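Local coordinates for tetraacyldisaccharide 4'-kinase (Aquifex aeolicus, PDB 4EHW), which transfers the gamma-phosphate of ATP to the 4'-position of a tetraacyldisaccharide 1-phosphate, forming lipid IVA in lipid A biosynthesis, at residues Gly274-Thr279 / Asn292-Asn297. Residues are numbered along the deposited sequence; the frame is centred on the assembly and turned at random.
Sequences GEIYLT and NVFALN
Tyr-277 uses both of its backbone polar groups across this contact: its N donates to Asn-292 O at 2.8 Å with a nearly straight N-H...O angle of 174°, and its O accepts from Phe-294 N, also at 2.8 Å. Phe-294 O then takes the N of Thr-279 at 2.9 Å and completes the run expected of two parallel strands, whose short segment axes cross at 41°. Beyond it the strands part. Thr-279 O no longer reaches Leu-296 N directly, and a water fills the step, donating to the carbonyl and accepting from the amide. Leu-278 and Ala-295 spend their backbone bonds on the outer neighbours: Leu-278 on Ile-232 and Phe-234 of strand 231-235, Ala-295 on Leu-214 of strand 203-214. Among the side chains, a chi1 of -175° swings the Thr-279 hydroxyl away from its own N, to Phe-234 O, and leaves CG2 to meet Val-293 CG1. Tyr-277 OH bonds to Glu-272 N, and CB of the same tyrosine packs 4.0 Å from Val-293 CG2. On the other face, Leu-278 touches CB of Phe-294 through CD1, and its CD2 meets Leu-296 CD2, the two leucine side chains crossing at about a right angle, with helix 242-249 packed against both. Two neighbouring parallel strands joined through the short helix 281-284 are consistent with a beta-alpha-beta connection in this atypical P-loop kinase.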
ATOM      1  N   GLY A 274     -14.301  -2.150 -29.055  1.00 63.65           N
ATOM      2  CA  GLY A 274     -14.910  -0.836 -28.906  1.00 74.32           C
ATOM      3  C   GLY A 274     -15.505  -0.540 -27.541  1.00 75.58           C
ATOM      4  O   GLY A 274     -16.002   0.568 -27.296  1.00 78.44           O
ATOM      5  N   GLU A 275     -15.454  -1.518 -26.641  1.00 63.34           N
ATOM      6  CA  GLU A 275     -16.094  -1.346 -25.344  1.00 55.36           C
ATOM      7  C   GLU A 275     -15.103  -0.868 -24.300  1.00 53.87           C
ATOM      8  O   GLU A 275     -13.909  -1.202 -24.336  1.00 50.92           O
ATOM      9  CB  GLU A 275     -16.780  -2.641 -24.900  1.00 56.76           C
ATOM     10  CG  GLU A 275     -17.901  -3.081 -25.845  1.00 73.65           C
ATOM     11  CD  GLU A 275     -19.032  -2.063 -25.935  1.00 84.19           C
ATOM     12  OE1 GLU A 275     -19.483  -1.591 -24.873  1.00 89.80           O
ATOM     13  OE2 GLU A 275     -19.466  -1.732 -27.063  1.00 88.96           O
ATOM     14  N   ILE A 276     -15.598  -0.076 -23.363  1.00 49.82           N
ATOM     15  CA  ILE A 276     -14.733   0.513 -22.360  1.00 41.18           C
ATOM     16  C   ILE A 276     -14.781  -0.341 -21.115  1.00 45.29           C
ATOM     17  O   ILE A 276     -15.856  -0.589 -20.570  1.00 57.43           O
ATOM     18  CB  ILE A 276     -15.174   1.962 -22.052  1.00 52.61           C
ATOM     19  CG1 ILE A 276     -14.904   2.858 -23.270  1.00 62.86           C
ATOM     20  CG2 ILE A 276     -14.450   2.501 -20.833  1.00 46.34           C
ATOM     21  CD1 ILE A 276     -15.482   4.284 -23.154  1.00 65.42           C
ATOM     22  N   TYR A 277     -13.614  -0.803 -20.673  1.00 40.89           N
ATOM     23  CA  TYR A 277     -13.518  -1.615 -19.463  1.00 52.05           C
ATOM     24  C   TYR A 277     -12.938  -0.831 -18.272  1.00 60.96           C
ATOM     25  O   TYR A 277     -11.955  -0.100 -18.429  1.00 56.60           O
ATOM     26  CB  TYR A 277     -12.641  -2.840 -19.733  1.00 43.91           C
ATOM     27  CG  TYR A 277     -13.291  -3.842 -20.650  1.00 52.29           C
ATOM     28  CD1 TYR A 277     -14.125  -4.831 -20.146  1.00 56.19           C
ATOM     29  CD2 TYR A 277     -13.069  -3.810 -22.019  1.00 58.15           C
ATOM     30  CE1 TYR A 277     -14.736  -5.761 -20.986  1.00 50.05           C
ATOM     31  CE2 TYR A 277     -13.667  -4.740 -22.865  1.00 56.70           C
ATOM     32  CZ  TYR A 277     -14.508  -5.707 -22.342  1.00 53.37           C
ATOM     33  OH  TYR A 277     -15.097  -6.634 -23.178  1.00 62.62           O
ATOM     34  N   LEU A 278     -13.551  -0.997 -17.096  1.00 51.77           N
ATOM     35  CA  LEU A 278     -13.006  -0.506 -15.835  1.00 50.99           C
ATOM     36  C   LEU A 278     -12.689  -1.679 -14.922  1.00 50.69           C
ATOM     37  O   LEU A 278     -13.506  -2.588 -14.776  1.00 55.12           O
ATOM     38  CB  LEU A 278     -13.989   0.445 -15.136  1.00 57.59           C
ATOM     39  CG  LEU A 278     -13.554   1.906 -15.175  1.00 59.70           C
ATOM     40  CD1 LEU A 278     -13.405   2.317 -16.625  1.00 61.17           C
ATOM     41  CD2 LEU A 278     -14.531   2.821 -14.464  1.00 69.83           C
ATOM     42  N   THR A 279     -11.497  -1.666 -14.328  1.00 49.82           N
ATOM     43  CA  THR A 279     -11.105  -2.676 -13.350  1.00 46.33           C
ATOM     44  C   THR A 279     -10.237  -2.039 -12.261  1.00 50.90           C
ATOM     45  O   THR A 279     -10.165  -0.804 -12.175  1.00 55.08           O
ATOM     46  CB  THR A 279     -10.360  -3.847 -14.001  1.00 50.40           C
ATOM     47  OG1 THR A 279     -10.103  -4.852 -13.011  1.00 58.13           O
ATOM     48  CG2 THR A 279      -9.026  -3.373 -14.617  1.00 42.27           C
ATOM     49  N   ASN A 292      -8.443   0.730 -24.077  1.00 52.50           N
ATOM     50  CA  ASN A 292      -9.810   0.816 -23.583  1.00 61.70           C
ATOM     51  C   ASN A 292     -10.061   0.026 -22.288  1.00 51.45           C
ATOM     52  O   ASN A 292     -11.209  -0.279 -21.956  1.00 49.60           O
ATOM     53  CB  ASN A 292     -10.785   0.392 -24.671  1.00 70.83           C
ATOM     54  CG  ASN A 292     -10.822   1.374 -25.816  1.00 87.20           C
ATOM     55  OD1 ASN A 292     -10.780   2.590 -25.606  1.00 86.37           O
ATOM     56  ND2 ASN A 292     -10.889   0.855 -27.038  1.00 97.23           N
ATOM     57  N   VAL A 293      -8.988  -0.312 -21.573  1.00 47.88           N
ATOM     58  CA  VAL A 293      -9.083  -0.872 -20.232  1.00 47.35           C
ATOM     59  C   VAL A 293      -8.473   0.122 -19.235  1.00 44.25           C
ATOM     60  O   VAL A 293      -7.299   0.454 -19.314  1.00 50.73           O
ATOM     61  CB  VAL A 293      -8.340  -2.215 -20.130  1.00 49.73           C
ATOM     62  CG1 VAL A 293      -8.424  -2.753 -18.701  1.00 45.14           C
ATOM     63  CG2 VAL A 293      -8.903  -3.232 -21.131  1.00 50.77           C
ATOM     64  N   PHE A 294      -9.261   0.593 -18.284  1.00 43.73           N
ATOM     65  CA  PHE A 294      -8.766   1.603 -17.341  1.00 47.42           C
ATOM     66  C   PHE A 294      -8.975   1.234 -15.866  1.00 55.74           C
ATOM     67  O   PHE A 294      -9.757   0.330 -15.549  1.00 55.83           O
ATOM     68  CB  PHE A 294      -9.446   2.953 -17.618  1.00 50.68           C
ATOM     69  CG  PHE A 294      -9.378   3.384 -19.065  1.00 53.88           C
ATOM     70  CD1 PHE A 294      -8.305   4.129 -19.528  1.00 50.51           C
ATOM     71  CD2 PHE A 294     -10.374   3.029 -19.959  1.00 52.97           C
ATOM     72  CE1 PHE A 294      -8.227   4.523 -20.858  1.00 52.68           C
ATOM     73  CE2 PHE A 294     -10.306   3.422 -21.299  1.00 53.74           C
ATOM     74  CZ  PHE A 294      -9.231   4.174 -21.742  1.00 53.72           C
ATOM     75  N   ALA A 295      -8.261   1.930 -14.977  1.00 52.84           N
ATOM     76  CA  ALA A 295      -8.519   1.858 -13.540  1.00 48.16           C
ATOM     77  C   ALA A 295      -8.690   3.267 -13.030  1.00 51.16           C
ATOM     78  O   ALA A 295      -8.224   4.219 -13.658  1.00 58.47           O
ATOM     79  CB  ALA A 295      -7.368   1.182 -12.799  1.00 42.01           C
ATOM     80  N   LEU A 296      -9.345   3.401 -11.882  1.00 51.89           N
ATOM     81  CA  LEU A 296      -9.589   4.707 -11.295  1.00 50.06           C
ATOM     82  C   LEU A 296      -8.334   5.209 -10.596  1.00 53.03           C
ATOM     83  O   LEU A 296      -7.609   4.432  -9.965  1.00 54.31           O
ATOM     84  CB  LEU A 296     -10.751   4.624 -10.314  1.00 58.28           C
ATOM     85  CG  LEU A 296     -12.060   4.127 -10.925  1.00 61.37           C
ATOM     86  CD1 LEU A 296     -13.055   3.766  -9.827  1.00 59.17           C
ATOM     87  CD2 LEU A 296     -12.646   5.184 -11.855  1.00 55.37           C
ATOM     88  N   ASN A 297      -8.074   6.507 -10.715  1.00 53.84           N
ATOM     89  CA  ASN A 297      -6.886   7.092 -10.099  1.00 57.82           C
ATOM     90  C   ASN A 297      -7.245   8.103  -9.001  1.00 62.82           C
ATOM     91  O   ASN A 297      -7.817   9.170  -9.269  1.00 57.92           O
ATOM     92  CB  ASN A 297      -6.009   7.752 -11.162  1.00 48.38           C
ATOM     93  CG  ASN A 297      -4.616   8.098 -10.646  1.00 58.58           C
ATOM     94  OD1 ASN A 297      -4.138   7.527  -9.662  1.00 65.79           O
ATOM     95  ND2 ASN A 297      -3.961   9.038 -11.316  1.00 67.60           N
TER
HETATM   96  O   HOH W   1     -10.016   1.445 -10.385  1.00 48.33           O